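Local coordinates for protein acyl-coenzyme A oxidase 3 (Yarrowia lipolytica, PDB 5YS9) that oxidises acyl-CoA thioesters to trans-2-enoyl-CoA with FAD as cofactor, passing the electrons to molecular oxygen to form hydrogen peroxide in peroxisomal fatty acid beta-oxidation, at residues 59-63 / 638-643; 68-74 / 642-646; 85-89 / 115-121. All coordinates share one frame; numbering follows the deposited sequence.

Contact 1: 59-63 / 638-643; sequences MTELE and GLSDWF
Trp-642 lays one face of its indole against the backbone of Glu-63, at the last turn of helix 49-63. Glu-63 CA stands 3.5 Å from the centroid of the six-membered ring of Trp-642 and only 10° off its normal, which qualifies as a CH-pi contact, and Glu-63 CB rests on the same face near CD2. The indole reaches the helix because its CG lies anti to the backbone N (chi1 -172°). Glu-63 takes the less common first torsion, with CG between its own backbone N and carbonyl carbon, and then runs extended to Ser-640. There Ser-640 OG donates to Glu-63 OE2 over 3.0 Å, arriving 44° out of the carboxylate plane.

Phe-643 is sandwiched. Met-59 CE lies 4.0 Å from its ring centroid on one face, offset toward the rim; Trp-642 CE3 sits over the opposite face. Met-59 SD, at 4.9 Å from the same centroid, makes a more distant Met-aromatic contact. Leu-62 CD1 comes to the Phe-643 edge, and Met-59 CE also packs on Leu-639 CD2 at 3.4 Å. A serine in place of Trp-642 would probably uncover the Glu-63 backbone and deprive one face of Phe-643 of its neighbour.

Ser-640 occupies the N-cap position of helix 641-644, so the bond to Glu-63 ties a helix start to the end of helix 49-63. Met-aromatic and CH-pi contacts thus pack the end of helix 49-63 on the N-capped start of this short helix, joining the N-terminal and C-terminal regions of the acyl-CoA oxidase fold.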
loop_
_atom_site.group_PDB
_atom_site.type_symbol
_atom_site.label_atom_id
_atom_site.label_comp_id
_atom_site.label_asym_id
_atom_site.label_seq_id
_atom_site.Cartn_x
_atom_site.Cartn_y
_atom_site.Cartn_z
ATOM N N MET A 59 -13.058 17.176 -19.636
ATOM C CA MET A 59 -11.753 17.327 -19.022
ATOM C C MET A 59 -11.279 18.763 -19.076
ATOM O O MET A 59 -10.769 19.288 -18.112
ATOM C CB MET A 59 -10.737 16.420 -19.708
ATOM C CG MET A 59 -10.634 15.033 -19.108
ATOM S SD MET A 59 -9.782 13.845 -20.142
ATOM C CE MET A 59 -8.396 13.476 -19.100
ATOM N N THR A 60 -11.465 19.392 -20.222
ATOM C CA THR A 60 -11.111 20.792 -20.394
ATOM C C THR A 60 -11.952 21.749 -19.545
ATOM O O THR A 60 -11.460 22.751 -19.090
ATOM C CB THR A 60 -10.866 21.224 -21.868
ATOM O OG1 THR A 60 -11.594 22.409 -22.168
ATOM C CG2 THR A 60 -11.246 20.171 -22.826
ATOM N N GLU A 61 -13.216 21.423 -19.340
ATOM C CA GLU A 61 -14.080 22.195 -18.462
ATOM C C GLU A 61 -13.624 22.161 -17.016
ATOM O O GLU A 61 -13.718 23.137 -16.306
ATOM C CB GLU A 61 -15.515 21.708 -18.556
ATOM C CG GLU A 61 -16.322 22.383 -19.639
ATOM C CD GLU A 61 -17.534 21.592 -20.055
ATOM O OE1 GLU A 61 -17.906 20.653 -19.352
ATOM O OE2 GLU A 61 -18.118 21.920 -21.088
ATOM N N LEU A 62 -13.169 21.005 -16.577
ATOM C CA LEU A 62 -12.665 20.846 -15.231
ATOM C C LEU A 62 -11.344 21.537 -14.964
ATOM O O LEU A 62 -11.178 22.243 -13.990
ATOM C CB LEU A 62 -12.495 19.358 -14.931
ATOM C CG LEU A 62 -13.738 18.487 -14.817
ATOM C CD1 LEU A 62 -13.404 17.030 -15.042
ATOM C CD2 LEU A 62 -14.389 18.666 -13.472
ATOM N N GLU A 63 -10.408 21.331 -15.865
ATOM C CA GLU A 63 -9.057 21.822 -15.696
ATOM C C GLU A 63 -8.943 23.331 -15.741
ATOM O O GLU A 63 -8.116 23.922 -15.085
ATOM C CB GLU A 63 -8.103 21.112 -16.633
ATOM C CG GLU A 63 -7.956 21.727 -17.989
ATOM C CD GLU A 63 -7.072 20.895 -18.866
ATOM O OE1 GLU A 63 -5.986 21.373 -19.216
ATOM O OE2 GLU A 63 -7.448 19.766 -19.191
ATOM N N GLY A 638 -4.714 10.579 -23.083
ATOM C CA GLY A 638 -5.075 11.982 -23.312
ATOM C C GLY A 638 -5.151 12.853 -22.067
ATOM O O GLY A 638 -6.003 13.717 -21.959
ATOM N N LEU A 639 -4.256 12.621 -21.130
ATOM C CA LEU A 639 -4.236 13.365 -19.885
ATOM C C LEU A 639 -3.370 14.597 -20.065
ATOM O O LEU A 639 -2.237 14.477 -20.458
ATOM C CB LEU A 639 -3.660 12.494 -18.765
ATOM C CG LEU A 639 -4.462 11.219 -18.405
ATOM C CD1 LEU A 639 -3.710 10.364 -17.421
ATOM C CD2 LEU A 639 -5.856 11.578 -17.877
ATOM N N SER A 640 -3.906 15.773 -19.763
ATOM C CA SER A 640 -3.110 16.980 -19.713
ATOM C C SER A 640 -2.299 16.990 -18.412
ATOM O O SER A 640 -2.531 16.187 -17.483
ATOM C CB SER A 640 -3.993 18.233 -19.785
ATOM O OG SER A 640 -4.837 18.311 -18.642
ATOM N N ASP A 641 -1.349 17.920 -18.355
ATOM C CA ASP A 641 -0.487 17.993 -17.237
ATOM C C ASP A 641 -1.313 18.299 -15.960
ATOM O O ASP A 641 -0.943 17.912 -14.856
ATOM C CB ASP A 641 0.565 19.058 -17.469
ATOM C CG ASP A 641 1.651 18.641 -18.446
ATOM O OD1 ASP A 641 1.756 17.449 -18.769
ATOM O OD2 ASP A 641 2.447 19.541 -18.845
ATOM N N TRP A 642 -2.443 18.971 -16.113
ATOM C CA TRP A 642 -3.284 19.274 -14.971
ATOM C C TRP A 642 -3.809 17.993 -14.318
ATOM O O TRP A 642 -3.832 17.934 -13.079
ATOM C CB TRP A 642 -4.404 20.181 -15.406
ATOM C CG TRP A 642 -5.285 20.773 -14.315
ATOM C CD1 TRP A 642 -5.117 21.977 -13.689
ATOM C CD2 TRP A 642 -6.500 20.196 -13.771
ATOM N NE1 TRP A 642 -6.123 22.167 -12.809
ATOM C CE2 TRP A 642 -6.993 21.102 -12.837
ATOM C CE3 TRP A 642 -7.190 18.997 -13.984
ATOM C CZ2 TRP A 642 -8.155 20.862 -12.093
ATOM C CZ3 TRP A 642 -8.382 18.752 -13.255
ATOM C CH2 TRP A 642 -8.847 19.695 -12.333
ATOM N N PHE A 643 -4.183 16.976 -15.134
ATOM C CA PHE A 643 -4.698 15.654 -14.625
ATOM C C PHE A 643 -3.602 14.751 -14.092
ATOM O O PHE A 643 -3.829 13.933 -13.169
ATOM C CB PHE A 643 -5.529 14.873 -15.675
ATOM C CG PHE A 643 -6.910 15.401 -15.852
ATOM C CD1 PHE A 643 -7.929 14.977 -15.039
ATOM C CD2 PHE A 643 -7.175 16.384 -16.779
ATOM C CE1 PHE A 643 -9.220 15.512 -15.166
ATOM C CE2 PHE A 643 -8.450 16.912 -16.928
ATOM C CZ PHE A 643 -9.472 16.476 -16.122
#

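Contact 2: 68-74 / 642-646; sequences LNVSGDY and WFINA
Val-70 and Tyr-74 meet Asn-645 where the loop joining helices 49-63 and 78-92 folds back over the end of helix 641-644; Val-70 to Asp-73 form a type I beta turn, closed by Asp-73 N to Val-70 O at 2.9 Å. In the first shell, Val-70 CG2 touches two partners. It is 3.3 Å from Asn-645 OD1, and it also stands over one face of the Trp-642 indole, 4.1 Å above the plane and displaced toward the rim. The indole edge faces Leu-68 and Asn-69: Trp-642 NE1 gives a weak, bent bond to Asn-69 OD1 (3.5 Å, 139° at the hydrogen), while Leu-68 O lies near the ring plane beside CZ2.

Asn-645 is the first residue to leave the helix, with positive phi, and its CG is anti to the backbone N (chi1 -154°), which sends the amide out to Val-70 and the CA of Ser-71. Further out, Ser-71 OG hydrogen-bonds with Lys-662 NZ, and Asp-73 OD2 forms a salt bridge with Arg-88, so two residues of the turn have basic partners. Arg-319 of helix 300-330 bonds to Ile-644 O and, weakly, to Tyr-74 OH. That phenol oxygen closes the contact, donating to Asn-645 O over 2.6 Å in the carbonyl plane, with a C=O...donor angle of 151°.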
loop_
_atom_site.group_PDB
_atom_site.type_symbol
_atom_site.label_atom_id
_atom_site.label_comp_id
_atom_site.label_asym_id
_atom_site.label_seq_id
_atom_site.Cartn_x
_atom_site.Cartn_y
_atom_site.Cartn_z
ATOM N N LEU A 68 -11.456 24.904 -9.027
ATOM C CA LEU A 68 -11.052 23.499 -9.046
ATOM C C LEU A 68 -9.558 23.159 -8.980
ATOM O O LEU A 68 -9.214 22.058 -8.628
ATOM C CB LEU A 68 -11.697 22.764 -10.211
ATOM C CG LEU A 68 -13.216 22.813 -10.246
ATOM C CD1 LEU A 68 -13.755 21.858 -11.287
ATOM C CD2 LEU A 68 -13.813 22.536 -8.889
ATOM N N ASN A 69 -8.694 24.116 -9.232
ATOM C CA ASN A 69 -7.301 23.824 -9.468
ATOM C C ASN A 69 -6.676 23.009 -8.338
ATOM O O ASN A 69 -6.758 23.361 -7.182
ATOM C CB ASN A 69 -6.604 25.167 -9.617
ATOM C CG ASN A 69 -5.131 25.053 -9.839
ATOM O OD1 ASN A 69 -4.687 24.685 -10.898
ATOM N ND2 ASN A 69 -4.366 25.409 -8.841
ATOM N N VAL A 70 -6.015 21.923 -8.705
ATOM C CA VAL A 70 -5.485 20.978 -7.754
ATOM C C VAL A 70 -4.016 21.207 -7.507
ATOM O O VAL A 70 -3.464 20.642 -6.579
ATOM C CB VAL A 70 -5.766 19.521 -8.177
ATOM C CG1 VAL A 70 -7.263 19.266 -8.094
ATOM C CG2 VAL A 70 -5.221 19.214 -9.569
ATOM N N SER A 71 -3.397 22.082 -8.282
ATOM C CA SER A 71 -1.932 22.270 -8.212
ATOM C C SER A 71 -1.325 22.380 -6.761
ATOM O O SER A 71 -0.258 21.841 -6.498
ATOM C CB SER A 71 -1.532 23.454 -9.059
ATOM O OG SER A 71 -0.339 23.996 -8.524
ATOM N N GLY A 72 -2.025 23.025 -5.838
ATOM C CA GLY A 72 -1.507 23.239 -4.478
ATOM C C GLY A 72 -2.151 22.414 -3.395
ATOM O O GLY A 72 -1.956 22.687 -2.218
ATOM N N ASP A 73 -2.889 21.373 -3.781
ATOM C CA ASP A 73 -3.607 20.553 -2.818
ATOM C C ASP A 73 -2.663 19.671 -1.961
ATOM O O ASP A 73 -3.049 19.262 -0.869
ATOM C CB ASP A 73 -4.674 19.685 -3.510
ATOM C CG ASP A 73 -5.847 20.481 -4.089
ATOM O OD1 ASP A 73 -5.851 21.717 -4.083
ATOM O OD2 ASP A 73 -6.791 19.857 -4.579
ATOM N N TYR A 74 -1.440 19.385 -2.410
ATOM C CA TYR A 74 -0.606 18.491 -1.613
ATOM C C TYR A 74 -0.191 19.109 -0.250
ATOM O O TYR A 74 0.021 18.390 0.713
ATOM C CB TYR A 74 0.593 17.943 -2.402
ATOM C CG TYR A 74 0.241 17.184 -3.680
ATOM C CD1 TYR A 74 -0.443 15.922 -3.655
ATOM C CD2 TYR A 74 0.591 17.702 -4.918
ATOM C CE1 TYR A 74 -0.750 15.244 -4.844
ATOM C CE2 TYR A 74 0.266 17.053 -6.121
ATOM C CZ TYR A 74 -0.394 15.823 -6.077
ATOM O OH TYR A 74 -0.614 15.232 -7.280
ATOM N N TRP A 642 -2.443 18.971 -16.113
ATOM C CA TRP A 642 -3.284 19.274 -14.971
ATOM C C TRP A 642 -3.809 17.993 -14.318
ATOM O O TRP A 642 -3.832 17.934 -13.079
ATOM C CB TRP A 642 -4.404 20.181 -15.406
ATOM C CG TRP A 642 -5.285 20.773 -14.315
ATOM C CD1 TRP A 642 -5.117 21.977 -13.689
ATOM C CD2 TRP A 642 -6.500 20.196 -13.771
ATOM N NE1 TRP A 642 -6.123 22.167 -12.809
ATOM C CE2 TRP A 642 -6.993 21.102 -12.837
ATOM C CE3 TRP A 642 -7.190 18.997 -13.984
ATOM C CZ2 TRP A 642 -8.155 20.862 -12.093
ATOM C CZ3 TRP A 642 -8.382 18.752 -13.255
ATOM C CH2 TRP A 642 -8.847 19.695 -12.333
ATOM N N PHE A 643 -4.183 16.976 -15.134
ATOM C CA PHE A 643 -4.698 15.654 -14.625
ATOM C C PHE A 643 -3.602 14.751 -14.092
ATOM O O PHE A 643 -3.829 13.933 -13.169
ATOM C CB PHE A 643 -5.529 14.873 -15.675
ATOM C CG PHE A 643 -6.910 15.401 -15.852
ATOM C CD1 PHE A 643 -7.929 14.977 -15.039
ATOM C CD2 PHE A 643 -7.175 16.384 -16.779
ATOM C CE1 PHE A 643 -9.220 15.512 -15.166
ATOM C CE2 PHE A 643 -8.450 16.912 -16.928
ATOM C CZ PHE A 643 -9.472 16.476 -16.122
ATOM N N ILE A 644 -2.433 14.875 -14.696
ATOM C CA ILE A 644 -1.254 14.179 -14.259
ATOM C C ILE A 644 -0.843 14.648 -12.881
ATOM O O ILE A 644 -0.509 13.852 -12.034
ATOM C CB ILE A 644 -0.110 14.415 -15.263
ATOM C CG1 ILE A 644 -0.432 13.730 -16.587
ATOM C CG2 ILE A 644 1.225 13.946 -14.718
ATOM C CD1 ILE A 644 -0.224 12.244 -16.568
ATOM N N ASN A 645 -0.840 15.959 -12.693
ATOM C CA ASN A 645 -0.615 16.588 -11.406
ATOM C C ASN A 645 0.634 16.078 -10.714
ATOM O O ASN A 645 0.636 15.869 -9.516
ATOM C CB ASN A 645 -1.838 16.486 -10.504
ATOM C CG ASN A 645 -1.901 17.596 -9.473
ATOM O OD1 ASN A 645 -2.634 17.506 -8.520
ATOM N ND2 ASN A 645 -1.134 18.638 -9.669
ATOM N N ALA A 646 1.674 15.838 -11.492
ATOM C CA ALA A 646 2.964 15.452 -10.969
ATOM C C ALA A 646 4.030 15.955 -11.919
ATOM O O ALA A 646 3.937 15.713 -13.104
ATOM C CB ALA A 646 3.033 13.953 -10.816
#

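Contact 3: 85-89 / 115-121; sequences AVARI and DMGTRIR
Ala-85 and Thr-118 bring the two backbones to a CA separation of 5.0 Å, where the short axes of helices 85-89 and 116-121 approach to 9.3 Å and cross at -63°. Small side chains permit this: Ala-85 CB lies 3.4 Å from Thr-118 OG1. The threonine methyl CG2, placed anti to the backbone N, turns to the Arg-88 and Ile-89 side, packing on Arg-88 CB at 3.7 Å and, more loosely, on Ile-89 CG1.

Asp-115, the N-cap of helix 116-136, also ties it to helix 78-92. Its OD1 takes a nearly straight bond from Thr-118 N (3.1 Å, 179° at the hydrogen) and a weak one from Gly-117 N. Its OD2 is held by two donors from opposite faces of the carboxylate plane: Thr-118 OG1 on the syn side and Arg-88 NH2 at 3.1 Å. This second bond is a salt bridge whose N-H...O angle is bent (135°) and whose donor stands above the carboxylate plane; Arg-88 NE adds a weak branch. Bends at chi2 and chi3 carry the arginine over to the aspartate. Arg-88 NH2 also forms a salt bridge with Asp-73, its strongest polar partner, so it bridges two carboxylates.

One turn further along helix 116-136, Arg-121 has Val-86 CG2 over one face of its guanidinium, 3.8 Å from CZ, while Ile-89 CD1 approaches Arg-121 CB. The polar end of Arg-121 is engaged by a salt bridge to Asp-260 and a hydrogen bond to Ser-207 of its own chain, and by a hydrogen bond to Tyr-676 of the second subunit, whose Thr-680 and Phe-684 also pack on Val-86 and Ile-89. Altogether this is an N-capped helix start packed on a neighbouring helix, within the N-terminal helical domain of the acyl-CoA oxidase fold and at the dimer interface.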
loop_
_atom_site.group_PDB
_atom_site.type_symbol
_atom_site.label_atom_id
_atom_site.label_comp_id
_atom_site.label_asym_id
_atom_site.label_seq_id
_atom_site.Cartn_x
_atom_site.Cartn_y
_atom_site.Cartn_z
ATOM N N ALA A 85 -13.376 22.156 -0.530
ATOM C CA ALA A 85 -14.343 21.238 -1.170
ATOM C C ALA A 85 -15.722 21.854 -1.327
ATOM O O ALA A 85 -16.422 21.522 -2.268
ATOM C CB ALA A 85 -14.423 19.917 -0.461
ATOM N N VAL A 86 -16.119 22.746 -0.424
ATOM C CA VAL A 86 -17.427 23.387 -0.560
ATOM C C VAL A 86 -17.425 24.381 -1.704
ATOM O O VAL A 86 -18.327 24.368 -2.517
ATOM C CB VAL A 86 -17.920 24.026 0.750
ATOM C CG1 VAL A 86 -19.263 24.727 0.534
ATOM C CG2 VAL A 86 -18.073 22.950 1.817
ATOM N N ALA A 87 -16.373 25.167 -1.811
ATOM C CA ALA A 87 -16.243 26.110 -2.897
ATOM C C ALA A 87 -16.211 25.351 -4.208
ATOM O O ALA A 87 -16.748 25.788 -5.210
ATOM C CB ALA A 87 -14.996 26.936 -2.721
ATOM N N ARG A 88 -15.549 24.212 -4.187
ATOM C CA ARG A 88 -15.498 23.358 -5.344
ATOM C C ARG A 88 -16.892 22.844 -5.727
ATOM O O ARG A 88 -17.231 22.779 -6.884
ATOM C CB ARG A 88 -14.488 22.234 -5.113
ATOM C CG ARG A 88 -13.099 22.531 -5.652
ATOM C CD ARG A 88 -12.055 22.817 -4.588
ATOM N NE ARG A 88 -11.186 21.678 -4.396
ATOM C CZ ARG A 88 -9.861 21.682 -4.463
ATOM N NH1 ARG A 88 -9.191 22.783 -4.703
ATOM N NH2 ARG A 88 -9.207 20.558 -4.274
ATOM N N ILE A 89 -17.702 22.498 -4.738
ATOM C CA ILE A 89 -19.061 22.043 -4.971
ATOM C C ILE A 89 -19.937 23.131 -5.606
ATOM O O ILE A 89 -20.736 22.858 -6.482
ATOM C CB ILE A 89 -19.673 21.448 -3.677
ATOM C CG1 ILE A 89 -19.129 20.045 -3.443
ATOM C CG2 ILE A 89 -21.182 21.369 -3.739
ATOM C CD1 ILE A 89 -19.172 19.590 -2.011
ATOM N N ASP A 115 -9.102 14.825 -7.668
ATOM C CA ASP A 115 -9.717 15.227 -6.387
ATOM C C ASP A 115 -10.733 14.168 -5.945
ATOM O O ASP A 115 -11.880 14.190 -6.310
ATOM C CB ASP A 115 -10.331 16.641 -6.550
ATOM C CG ASP A 115 -10.781 17.231 -5.244
ATOM O OD1 ASP A 115 -10.732 16.469 -4.266
ATOM O OD2 ASP A 115 -11.202 18.423 -5.207
ATOM N N MET A 116 -10.288 13.199 -5.179
ATOM C CA MET A 116 -11.205 12.166 -4.728
ATOM C C MET A 116 -12.038 12.604 -3.515
ATOM O O MET A 116 -12.944 11.922 -3.148
ATOM C CB MET A 116 -10.440 10.908 -4.417
ATOM C CG MET A 116 -9.622 10.382 -5.587
ATOM S SD MET A 116 -8.868 8.748 -5.334
ATOM C CE MET A 116 -7.203 9.177 -5.840
ATOM N N GLY A 117 -11.720 13.735 -2.888
ATOM C CA GLY A 117 -12.464 14.221 -1.760
ATOM C C GLY A 117 -13.714 14.955 -2.180
ATOM O O GLY A 117 -14.806 14.633 -1.737
ATOM N N THR A 118 -13.565 15.953 -3.032
ATOM C CA THR A 118 -14.697 16.800 -3.396
ATOM C C THR A 118 -15.822 15.991 -4.037
ATOM O O THR A 118 -16.987 16.085 -3.663
ATOM C CB THR A 118 -14.242 17.930 -4.316
ATOM O OG1 THR A 118 -13.443 18.856 -3.568
ATOM C CG2 THR A 118 -15.452 18.685 -4.880
ATOM N N ARG A 119 -15.452 15.172 -5.002
ATOM C CA ARG A 119 -16.381 14.245 -5.651
ATOM C C ARG A 119 -17.279 13.504 -4.647
ATOM O O ARG A 119 -18.470 13.388 -4.871
ATOM C CB ARG A 119 -15.560 13.246 -6.472
ATOM C CG ARG A 119 -16.367 12.165 -7.108
ATOM C CD ARG A 119 -15.541 11.055 -7.699
ATOM N NE ARG A 119 -16.519 10.159 -8.308
ATOM C CZ ARG A 119 -16.276 8.984 -8.879
ATOM N NH1 ARG A 119 -15.045 8.529 -8.965
ATOM N NH2 ARG A 119 -17.300 8.249 -9.358
ATOM N N ILE A 120 -16.719 13.015 -3.538
ATOM C CA ILE A 120 -17.497 12.224 -2.591
ATOM C C ILE A 120 -18.278 13.120 -1.686
ATOM O O ILE A 120 -19.417 12.801 -1.346
ATOM C CB ILE A 120 -16.642 11.265 -1.719
ATOM C CG1 ILE A 120 -15.775 10.385 -2.598
ATOM C CG2 ILE A 120 -17.530 10.359 -0.878
ATOM C CD1 ILE A 120 -16.578 9.633 -3.645
ATOM N N ARG A 121 -17.725 14.258 -1.320
ATOM C CA ARG A 121 -18.456 15.148 -0.451
ATOM C C ARG A 121 -19.732 15.610 -1.107
ATOM O O ARG A 121 -20.750 15.758 -0.464
ATOM C CB ARG A 121 -17.618 16.324 0.024
ATOM C CG ARG A 121 -17.947 16.665 1.459
ATOM C CD ARG A 121 -17.369 17.980 1.884
ATOM N NE ARG A 121 -18.265 18.666 2.787
ATOM C CZ ARG A 121 -17.873 19.587 3.640
ATOM N NH1 ARG A 121 -16.609 19.914 3.703
ATOM N NH2 ARG A 121 -18.747 20.168 4.420
#

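In the fold
Contacts 1 and 2 share Trp-642 and helix 641-644, which meets helix 49-63 in the first and the following loop in the second; each joins N-terminal to C-terminal parts of the chain. Both are partly buried, their centres about 20 Å from that of the chain, and mix aromatic or aliphatic packing with one or two hydrogen bonds. Contact 3 is wholly buried, local in sequence and nested within the loops closed by the other two; it alone has a salt bridge across its segments, and it also touches the second subunit, which contact 1 does not. Asp-73 and Arg-88 link contacts 2 and 3 directly, whereas contacts 1 and 3 do not touch.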